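Local coordinates for protein glucose-1-phosphate uridylyltransferase (PDB 2UX8) that probably catalyses the formation of UDP-glucose and diphosphate from UTP and alpha-D-glucose 1-phosphate, and binds the sugar phosphate, at residues 75-80 / 99-104; 132-137 / 218-223; 179-184 / 205-210. One frame throughout, in Å; residues are numbered along the deposited sequence.

Interaction 1. Residues 75-80 / 99-104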
loop_
_atom_site.group_PDB
_atom_site.type_symbol
_atom_site.label_atom_id
_atom_site.label_comp_id
_atom_site.label_asym_id
_atom_site.label_seq_id
_atom_site.Cartn_x
_atom_site.Cartn_y
_atom_site.Cartn_z
ATOM N N GLU C 75 -6.888 3.726 -6.553
ATOM C CA GLU C 75 -7.112 4.888 -5.712
ATOM C C GLU C 75 -6.109 6.002 -5.992
ATOM O O GLU C 75 -6.467 7.176 -6.095
ATOM C CB GLU C 75 -7.032 4.462 -4.256
ATOM C CG GLU C 75 -7.984 5.200 -3.363
ATOM C CD GLU C 75 -8.134 4.530 -2.027
ATOM O OE1 GLU C 75 -7.963 3.293 -1.983
ATOM O OE2 GLU C 75 -8.435 5.232 -1.036
ATOM N N ASP C 76 -4.848 5.618 -6.128
ATOM C CA ASP C 76 -3.797 6.582 -6.383
ATOM C C ASP C 76 -3.920 7.214 -7.755
ATOM O O ASP C 76 -3.614 8.395 -7.938
ATOM C CB ASP C 76 -2.439 5.915 -6.242
ATOM C CG ASP C 76 -2.195 5.405 -4.845
ATOM O OD1 ASP C 76 -2.664 6.060 -3.895
ATOM O OD2 ASP C 76 -1.530 4.364 -4.688
ATOM N N HIS C 77 -4.380 6.422 -8.714
ATOM C CA HIS C 77 -4.534 6.904 -10.069
ATOM C C HIS C 77 -5.430 8.140 -10.165
ATOM O O HIS C 77 -5.208 8.997 -11.015
ATOM C CB HIS C 77 -5.104 5.803 -10.957
ATOM C CG HIS C 77 -5.287 6.226 -12.378
ATOM N ND1 HIS C 77 -4.255 6.225 -13.293
ATOM C CD2 HIS C 77 -6.365 6.728 -13.025
ATOM C CE1 HIS C 77 -4.689 6.708 -14.443
ATOM N NE2 HIS C 77 -5.964 7.023 -14.307
ATOM N N PHE C 78 -6.435 8.232 -9.298
ATOM C CA PHE C 78 -7.351 9.360 -9.348
ATOM C C PHE C 78 -7.101 10.416 -8.292
ATOM O O PHE C 78 -8.006 11.145 -7.900
ATOM C CB PHE C 78 -8.800 8.876 -9.256
ATOM C CG PHE C 78 -9.238 8.053 -10.432
ATOM C CD1 PHE C 78 -9.101 6.672 -10.424
ATOM C CD2 PHE C 78 -9.762 8.667 -11.567
ATOM C CE1 PHE C 78 -9.479 5.904 -11.536
ATOM C CE2 PHE C 78 -10.140 7.915 -12.680
ATOM C CZ PHE C 78 -9.998 6.528 -12.664
ATOM N N ASP C 79 -5.863 10.507 -7.838
ATOM C CA ASP C 79 -5.507 11.497 -6.838
ATOM C C ASP C 79 -4.311 12.255 -7.416
ATOM O O ASP C 79 -3.834 11.935 -8.502
ATOM C CB ASP C 79 -5.140 10.776 -5.530
ATOM C CG ASP C 79 -5.190 11.689 -4.316
ATOM O OD1 ASP C 79 -5.601 12.861 -4.453
ATOM O OD2 ASP C 79 -4.821 11.228 -3.216
ATOM N N ILE C 80 -3.831 13.264 -6.713
ATOM C CA ILE C 80 -2.680 14.001 -7.200
ATOM C C ILE C 80 -1.426 13.144 -7.050
ATOM O O ILE C 80 -1.167 12.585 -5.984
ATOM C CB ILE C 80 -2.509 15.294 -6.413
ATOM C CG1 ILE C 80 -3.735 16.177 -6.644
ATOM C CG2 ILE C 80 -1.218 15.975 -6.809
ATOM C CD1 ILE C 80 -3.730 17.459 -5.865
ATOM N N ASP C 99 -4.998 15.348 -17.740
ATOM C CA ASP C 99 -6.332 15.938 -17.729
ATOM C C ASP C 99 -7.407 14.879 -17.643
ATOM O O ASP C 99 -7.490 14.015 -18.503
ATOM C CB ASP C 99 -6.548 16.749 -19.003
ATOM C CG ASP C 99 -6.286 18.225 -18.810
ATOM O OD1 ASP C 99 -5.674 18.625 -17.790
ATOM O OD2 ASP C 99 -6.696 18.993 -19.701
ATOM N N GLY C 100 -8.241 14.947 -16.615
ATOM C CA GLY C 100 -9.300 13.964 -16.492
ATOM C C GLY C 100 -8.964 12.818 -15.556
ATOM O O GLY C 100 -9.800 11.955 -15.293
ATOM N N THR C 101 -7.736 12.798 -15.051
ATOM C CA THR C 101 -7.341 11.740 -14.140
ATOM C C THR C 101 -7.684 12.132 -12.725
ATOM O O THR C 101 -7.606 11.316 -11.816
ATOM C CB THR C 101 -5.837 11.448 -14.174
ATOM O OG1 THR C 101 -5.109 12.624 -13.817
ATOM C CG2 THR C 101 -5.415 10.989 -15.540
ATOM N N ARG C 102 -8.063 13.384 -12.527
ATOM C CA ARG C 102 -8.393 13.817 -11.188
ATOM C C ARG C 102 -9.679 14.606 -11.196
ATOM O O ARG C 102 -9.824 15.546 -11.965
ATOM C CB ARG C 102 -7.270 14.676 -10.636
ATOM C CG ARG C 102 -7.177 14.672 -9.143
ATOM C CD ARG C 102 -6.206 15.731 -8.712
ATOM N NE ARG C 102 -6.761 17.055 -8.953
ATOM C CZ ARG C 102 -6.044 18.168 -9.010
ATOM N NH1 ARG C 102 -4.733 18.125 -8.849
ATOM N NH2 ARG C 102 -6.641 19.328 -9.218
ATOM N N LEU C 103 -10.618 14.210 -10.347
ATOM C CA LEU C 103 -11.888 14.909 -10.249
ATOM C C LEU C 103 -11.867 15.807 -9.021
ATOM O O LEU C 103 -10.868 15.865 -8.302
ATOM C CB LEU C 103 -13.038 13.907 -10.145
ATOM C CG LEU C 103 -13.738 13.472 -11.441
ATOM C CD1 LEU C 103 -12.761 12.893 -12.425
ATOM C CD2 LEU C 103 -14.798 12.446 -11.105
ATOM N N LYS C 104 -12.961 16.520 -8.796
ATOM C CA LYS C 104 -13.078 17.393 -7.635
ATOM C C LYS C 104 -13.064 16.523 -6.383
ATOM O O LYS C 104 -13.576 15.397 -6.393
ATOM C CB LYS C 104 -14.395 18.146 -7.692
ATOM C CG LYS C 104 -14.270 19.630 -7.819
ATOM C CD LYS C 104 -15.619 20.214 -8.144
ATOM C CE LYS C 104 -15.597 21.720 -8.105
ATOM N NZ LYS C 104 -16.875 22.269 -8.626
#
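F78 and T101 make the main polar approach, without a conventional hydrogen bond between 75-80 and 99-104. The carbonyl oxygen of T101 receives a C-H...O contact from F78 CA, 3.2 Å away with 153° at the hydrogen, and also lies 3.4 Å from F78 CD2, oblique to the ring. The carbonyls of H77 and T101 come close too, as two acceptors; K33 of a third subunit donates to H77 O, D79 O and T101 OG1, while T101 OG1 also hydrogen-bonds to L98 O.

Van der Waals contacts do the rest. H77 CG lies opposite the backbone N (chi1 -180°), directing the imidazole to T101, whose CG2 is 4.2 Å from H77 NE2. H77 CD2 also sits over the centre of one face of the F78 ring, 3.5 Å above its plane. H77 NE2 is hydrogen-bonded to Q49 OE1 of helix 47-57, against which the F78 ring packs, together with strand 108-112, while meeting F65 edge-to-face. R102 CG rests 3.8 Å from F78 O, and a bend at chi3 (70°) carries the guanidinium across the I80 side chain, modelled so close that its exact spacing is doubtful.

Salt bridges reach a second subunit: R112 there pairs with E75, D76 and D79. The contact thus joins the C-terminal end of helix 72-77 to the loop before strand 108-112, in a part of the nucleotidyltransferase fold that lies where two other subunits of the tetramer meet this one.

Interaction 2. Residues 132-137 / 218-223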
loop_
_atom_site.group_PDB
_atom_site.type_symbol
_atom_site.label_atom_id
_atom_site.label_comp_id
_atom_site.label_asym_id
_atom_site.label_seq_id
_atom_site.Cartn_x
_atom_site.Cartn_y
_atom_site.Cartn_z
ATOM N N ASP C 132 -31.846 7.571 -2.512
ATOM C CA ASP C 132 -33.062 7.480 -3.303
ATOM C C ASP C 132 -32.761 8.224 -4.594
ATOM O O ASP C 132 -33.352 9.261 -4.877
ATOM C CB ASP C 132 -34.255 8.152 -2.625
ATOM C CG ASP C 132 -35.586 7.543 -3.055
ATOM O OD1 ASP C 132 -36.575 8.292 -3.145
ATOM O OD2 ASP C 132 -35.652 6.314 -3.290
ATOM N N GLU C 133 -31.836 7.699 -5.382
ATOM C CA GLU C 133 -31.463 8.345 -6.629
ATOM C C GLU C 133 -31.239 7.293 -7.676
ATOM O O GLU C 133 -30.921 6.156 -7.358
ATOM C CB GLU C 133 -30.149 9.130 -6.470
ATOM C CG GLU C 133 -30.199 10.305 -5.510
ATOM C CD GLU C 133 -29.018 11.265 -5.660
ATOM O OE1 GLU C 133 -28.694 11.654 -6.805
ATOM O OE2 GLU C 133 -28.437 11.655 -4.626
ATOM N N PRO C 134 -31.446 7.646 -8.943
ATOM C CA PRO C 134 -31.217 6.666 -10.002
ATOM C C PRO C 134 -29.688 6.589 -10.120
ATOM O O PRO C 134 -28.996 7.546 -9.785
ATOM C CB PRO C 134 -31.893 7.312 -11.211
ATOM C CG PRO C 134 -31.823 8.774 -10.905
ATOM C CD PRO C 134 -32.148 8.834 -9.454
ATOM N N PHE C 135 -29.150 5.464 -10.566
ATOM C CA PHE C 135 -27.702 5.359 -10.661
ATOM C C PHE C 135 -27.258 4.565 -11.877
ATOM O O PHE C 135 -28.036 3.799 -12.435
ATOM C CB PHE C 135 -27.151 4.725 -9.374
ATOM C CG PHE C 135 -27.689 3.353 -9.102
ATOM C CD1 PHE C 135 -26.941 2.223 -9.409
ATOM C CD2 PHE C 135 -28.971 3.187 -8.582
ATOM C CE1 PHE C 135 -27.463 0.938 -9.203
ATOM C CE2 PHE C 135 -29.500 1.925 -8.376
ATOM C CZ PHE C 135 -28.742 0.791 -8.688
ATOM N N ALA C 136 -26.007 4.769 -12.281
ATOM C CA ALA C 136 -25.424 4.061 -13.413
ATOM C C ALA C 136 -24.461 2.985 -12.894
ATOM O O ALA C 136 -24.021 3.033 -11.746
ATOM C CB ALA C 136 -24.670 5.041 -14.300
ATOM N N VAL C 137 -24.149 2.015 -13.739
ATOM C CA VAL C 137 -23.226 0.957 -13.374
ATOM C C VAL C 137 -22.400 0.664 -14.614
ATOM O O VAL C 137 -22.953 0.429 -15.693
ATOM C CB VAL C 137 -23.967 -0.321 -12.929
ATOM C CG1 VAL C 137 -22.979 -1.457 -12.736
ATOM C CG2 VAL C 137 -24.721 -0.058 -11.632
ATOM N N LEU C 218 -30.049 2.445 -13.591
ATOM C CA LEU C 218 -31.120 1.864 -12.801
ATOM C C LEU C 218 -31.816 2.806 -11.841
ATOM O O LEU C 218 -31.250 3.798 -11.400
ATOM C CB LEU C 218 -30.564 0.683 -12.020
ATOM C CG LEU C 218 -29.957 -0.345 -12.955
ATOM C CD1 LEU C 218 -29.039 -1.230 -12.171
ATOM C CD2 LEU C 218 -31.067 -1.145 -13.657
ATOM N N GLN C 219 -33.057 2.470 -11.510
ATOM C CA GLN C 219 -33.840 3.268 -10.580
ATOM C C GLN C 219 -33.599 2.745 -9.178
ATOM O O GLN C 219 -33.356 1.551 -8.979
ATOM C CB GLN C 219 -35.329 3.198 -10.933
ATOM C CG GLN C 219 -35.643 3.843 -12.269
ATOM C CD GLN C 219 -35.264 5.308 -12.290
ATOM O OE1 GLN C 219 -34.685 5.802 -13.252
ATOM N NE2 GLN C 219 -35.595 6.013 -11.226
ATOM N N PRO C 220 -33.665 3.637 -8.187
ATOM C CA PRO C 220 -33.447 3.292 -6.781
ATOM C C PRO C 220 -34.224 2.086 -6.258
ATOM O O PRO C 220 -33.804 1.456 -5.285
ATOM C CB PRO C 220 -33.784 4.595 -6.046
ATOM C CG PRO C 220 -34.740 5.284 -6.977
ATOM C CD PRO C 220 -34.103 5.037 -8.317
ATOM N N GLU C 221 -35.339 1.745 -6.902
ATOM C CA GLU C 221 -36.122 0.603 -6.446
ATOM C C GLU C 221 -35.309 -0.676 -6.598
ATOM O O GLU C 221 -35.546 -1.661 -5.897
ATOM C CB GLU C 221 -37.436 0.471 -7.225
ATOM C CG GLU C 221 -37.776 1.611 -8.186
ATOM C CD GLU C 221 -37.967 2.968 -7.505
ATOM O OE1 GLU C 221 -38.424 3.002 -6.338
ATOM O OE2 GLU C 221 -37.680 4.004 -8.152
ATOM N N VAL C 222 -34.341 -0.662 -7.508
ATOM C CA VAL C 222 -33.508 -1.842 -7.719
ATOM C C VAL C 222 -32.591 -2.080 -6.525
ATOM O O VAL C 222 -32.310 -3.227 -6.176
ATOM C CB VAL C 222 -32.655 -1.719 -8.993
ATOM C CG1 VAL C 222 -31.914 -3.033 -9.237
ATOM C CG2 VAL C 222 -33.545 -1.366 -10.184
ATOM N N MET C 223 -32.119 -0.996 -5.911
ATOM C CA MET C 223 -31.265 -1.105 -4.729
ATOM C C MET C 223 -32.091 -1.750 -3.626
ATOM O O MET C 223 -31.665 -2.718 -2.996
ATOM C CB MET C 223 -30.797 0.277 -4.264
ATOM C CG MET C 223 -29.475 0.724 -4.845
ATOM S SD MET C 223 -28.072 -0.176 -4.171
ATOM C CE MET C 223 -28.041 -1.533 -5.160
#
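F135 and L218 form an antiparallel hydrogen-bonded pair inside the large mixed sheet, where strand 135-138 runs beside strand 215-218, which leads on into helix 221-228. Two backbone bonds close the pair: F135 N to L218 O at 2.8 Å, and L218 N to F135 O at 2.7 Å. On the other edge of strand 135-138, A136 hydrogen-bonds through its backbone to K16 and V18 of strand 16-21, so the strand is held from two neighbours.

Both side chains of the pair project from the same face of the sheet. F135 CG stands between its backbone N and carbonyl carbon (chi1 60°), which lays the ring beside L218: L218 CB makes a CH-pi contact over one face, 4.2 Å from the ring centroid, displaced toward the rim. M223, on helix 221-228, adds an oblique Met-aromatic contact, its SD 5.2 Å from that centroid and its CG 3.7 Å from F135 CE2. V123 and V130 further enclose the ring.

Before the strand, the P220 ring packs on backbone: P220 CD is 3.5 Å from E133 O and 3.7 Å from P134 CA, while D132 OD2 reaches P220 CB. The E133 carboxylate forms salt bridges with R15 and K16. The contact is a strand-pair end sealed by a following helix in the GT-A-type nucleotidyltransferase sheet, with L218 two residues after Y216, which binds glucose 1-phosphate.

Interaction 3. Residues 179-184 / 205-210. With G1P (1-O-phosphono-alpha-D-glucopyranose), chain K.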
loop_
_atom_site.group_PDB
_atom_site.type_symbol
_atom_site.label_atom_id
_atom_site.label_comp_id
_atom_site.label_asym_id
_atom_site.label_seq_id
_atom_site.Cartn_x
_atom_site.Cartn_y
_atom_site.Cartn_z
ATOM N N TYR C 179 -24.149 -14.728 -21.080
ATOM C CA TYR C 179 -24.689 -13.428 -20.719
ATOM C C TYR C 179 -26.096 -13.525 -20.184
ATOM O O TYR C 179 -26.692 -14.600 -20.145
ATOM C CB TYR C 179 -24.732 -12.503 -21.938
ATOM C CG TYR C 179 -23.464 -12.402 -22.768
ATOM C CD1 TYR C 179 -23.016 -13.473 -23.544
ATOM C CD2 TYR C 179 -22.747 -11.206 -22.827
ATOM C CE1 TYR C 179 -21.891 -13.347 -24.360
ATOM C CE2 TYR C 179 -21.625 -11.074 -23.637
ATOM C CZ TYR C 179 -21.204 -12.144 -24.401
ATOM O OH TYR C 179 -20.106 -12.004 -25.218
ATOM N N GLY C 180 -26.622 -12.381 -19.766
ATOM C CA GLY C 180 -27.989 -12.333 -19.300
ATOM C C GLY C 180 -28.711 -12.097 -20.608
ATOM O O GLY C 180 -28.264 -11.270 -21.410
ATOM N N ILE C 181 -29.801 -12.813 -20.856
ATOM C CA ILE C 181 -30.500 -12.637 -22.119
ATOM C C ILE C 181 -31.824 -11.907 -22.000
ATOM O O ILE C 181 -32.579 -12.110 -21.052
ATOM C CB ILE C 181 -30.697 -13.996 -22.810
ATOM C CG1 ILE C 181 -29.330 -14.556 -23.206
ATOM C CG2 ILE C 181 -31.575 -13.844 -24.042
ATOM C CD1 ILE C 181 -28.552 -13.659 -24.168
ATOM N N ILE C 182 -32.093 -11.054 -22.979
ATOM C CA ILE C 182 -33.312 -10.264 -23.002
ATOM C C ILE C 182 -34.402 -10.866 -23.879
ATOM O O ILE C 182 -34.126 -11.438 -24.931
ATOM C CB ILE C 182 -33.027 -8.854 -23.538
ATOM C CG1 ILE C 182 -31.977 -8.165 -22.665
ATOM C CG2 ILE C 182 -34.318 -8.053 -23.608
ATOM C CD1 ILE C 182 -31.465 -6.851 -23.233
ATOM N N THR C 183 -35.643 -10.733 -23.422
ATOM C CA THR C 183 -36.815 -11.184 -24.165
ATOM C C THR C 183 -37.316 -9.849 -24.721
ATOM O O THR C 183 -37.939 -9.065 -24.008
ATOM C CB THR C 183 -37.855 -11.805 -23.218
ATOM O OG1 THR C 183 -37.268 -12.925 -22.544
ATOM C CG2 THR C 183 -39.073 -12.271 -23.989
ATOM N N PRO C 184 -37.034 -9.571 -26.002
ATOM C CA PRO C 184 -37.419 -8.330 -26.679
ATOM C C PRO C 184 -38.883 -8.071 -26.967
ATOM O O PRO C 184 -39.658 -8.994 -27.216
ATOM C CB PRO C 184 -36.608 -8.385 -27.961
ATOM C CG PRO C 184 -36.702 -9.824 -28.308
ATOM C CD PRO C 184 -36.450 -10.518 -26.970
ATOM N N THR C 205 -32.159 -23.066 -24.302
ATOM C CA THR C 205 -33.252 -22.305 -23.733
ATOM C C THR C 205 -33.065 -20.799 -23.816
ATOM O O THR C 205 -33.544 -20.056 -22.961
ATOM C CB THR C 205 -33.517 -22.680 -22.268
ATOM O OG1 THR C 205 -34.461 -21.763 -21.707
ATOM C CG2 THR C 205 -32.255 -22.628 -21.467
ATOM N N ALA C 206 -32.377 -20.343 -24.854
ATOM C CA ALA C 206 -32.174 -18.913 -25.039
ATOM C C ALA C 206 -33.408 -18.242 -25.653
ATOM O O ALA C 206 -33.749 -18.483 -26.811
ATOM C CB ALA C 206 -30.967 -18.671 -25.931
ATOM N N PRO C 207 -34.095 -17.388 -24.881
ATOM C CA PRO C 207 -35.284 -16.695 -25.392
ATOM C C PRO C 207 -34.991 -15.888 -26.662
ATOM O O PRO C 207 -35.891 -15.622 -27.458
ATOM C CB PRO C 207 -35.677 -15.795 -24.225
ATOM C CG PRO C 207 -35.310 -16.626 -23.040
ATOM C CD PRO C 207 -33.947 -17.170 -23.429
ATOM N N SER C 208 -33.732 -15.489 -26.830
ATOM C CA SER C 208 -33.310 -14.710 -27.993
ATOM C C SER C 208 -31.795 -14.612 -28.039
ATOM O O SER C 208 -31.086 -15.431 -27.452
ATOM C CB SER C 208 -33.894 -13.292 -27.946
ATOM O OG SER C 208 -33.210 -12.483 -27.002
ATOM N N ASN C 209 -31.306 -13.592 -28.733
ATOM C CA ASN C 209 -29.875 -13.387 -28.866
ATOM C C ASN C 209 -29.338 -12.091 -28.263
ATOM O O ASN C 209 -28.131 -11.977 -28.045
ATOM C CB ASN C 209 -29.471 -13.448 -30.344
ATOM C CG ASN C 209 -29.452 -14.861 -30.892
ATOM O OD1 ASN C 209 -30.497 -15.462 -31.149
ATOM N ND2 ASN C 209 -28.253 -15.403 -31.065
ATOM N N LEU C 210 -30.199 -11.110 -27.991
ATOM C CA LEU C 210 -29.672 -9.867 -27.436
ATOM C C LEU C 210 -29.380 -9.977 -25.943
ATOM O O LEU C 210 -30.273 -10.127 -25.107
ATOM C CB LEU C 210 -30.577 -8.665 -27.744
ATOM C CG LEU C 210 -31.839 -8.357 -26.958
ATOM C CD1 LEU C 210 -32.272 -6.939 -27.279
ATOM C CD2 LEU C 210 -32.929 -9.354 -27.300
HETATM C C1 G1P K . -22.744 -9.702 -15.866
HETATM C C2 G1P K . -24.282 -9.823 -15.862
HETATM C C3 G1P K . -24.728 -10.459 -17.189
HETATM C C4 G1P K . -24.282 -9.540 -18.322
HETATM C C5 G1P K . -22.742 -9.420 -18.267
HETATM C C6 G1P K . -22.271 -8.481 -19.389
HETATM O O1 G1P K . -22.169 -11.026 -15.942
HETATM O O2 G1P K . -24.679 -10.649 -14.769
HETATM O O3 G1P K . -26.144 -10.577 -17.209
HETATM O O4 G1P K . -24.685 -10.107 -19.569
HETATM O O5 G1P K . -22.328 -8.859 -16.989
HETATM O O6 G1P K . -20.848 -8.342 -19.360
HETATM P P G1P K . -20.558 -10.955 -15.755
HETATM O O1P G1P K . -20.207 -10.308 -14.466
HETATM O O2P G1P K . -19.962 -12.440 -15.808
HETATM O O3P G1P K . -19.899 -10.114 -16.961
#
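L210 is the knob here, pushed across I182 at about a right angle. Its CG, set between the backbone N and the carbonyl carbon (chi1 80°), rests 3.7 Å from I182 CB, and its CD2 packs against P184, 3.7 Å from P184 CD. The hollow that takes it is bounded by I182 and P184, with A168, E170 and T192 closing further sides. An alanine in place of I182 removes the branches that flank L210 and would probably open a gap beside V212, leaving the leucine freer to turn.

A second bump, I181 CG2, lies 4.1 Å from P207 CD and 3.6 Å from S208 OG, while T183 OG1 meets P207 CB. Strand 181-188, half of a hairpin with 191-198, is thus crossed by the loop that leads into strand 210-213, residues 180-184 and 207-210 running about 95° apart, in the sugar-binding part of this GT-A-type fold. One backbone bond fixes the crossing, I182 N to L210 O at 2.9 Å. S208 OG also donates to I182 O, although that modelled distance is too short to trust. At the pocket end G180, with no side chain, sits close to the sugar, and its N donates to O4 of glucose 1-phosphate (3.0 Å, 168°). Y179 turns its ring edge to O4, and E199 and V212 also hydrogen-bond the ligand.

Overall arrangement
Interaction 1 lies far from the sugar pocket, interaction 3 at it. Interaction 1 closes first along the chain, before interaction 2 opens, and interaction 3 is nested in the loop that interaction 2 closes. Interactions 2 and 3 reach the same mixed sheet, their centres 23 Å apart and their nearest atoms about 11 Å apart. Interaction 1 lies 25 Å from interaction 2 and 38 Å from interaction 3, centre to centre, on the opposite side of the chain's centre from the latter. None touches another: 75-80/99-104 lies at subunit interfaces, 132-137/218-223 ties sheet to helix, and 179-184/205-210 borders the ligand.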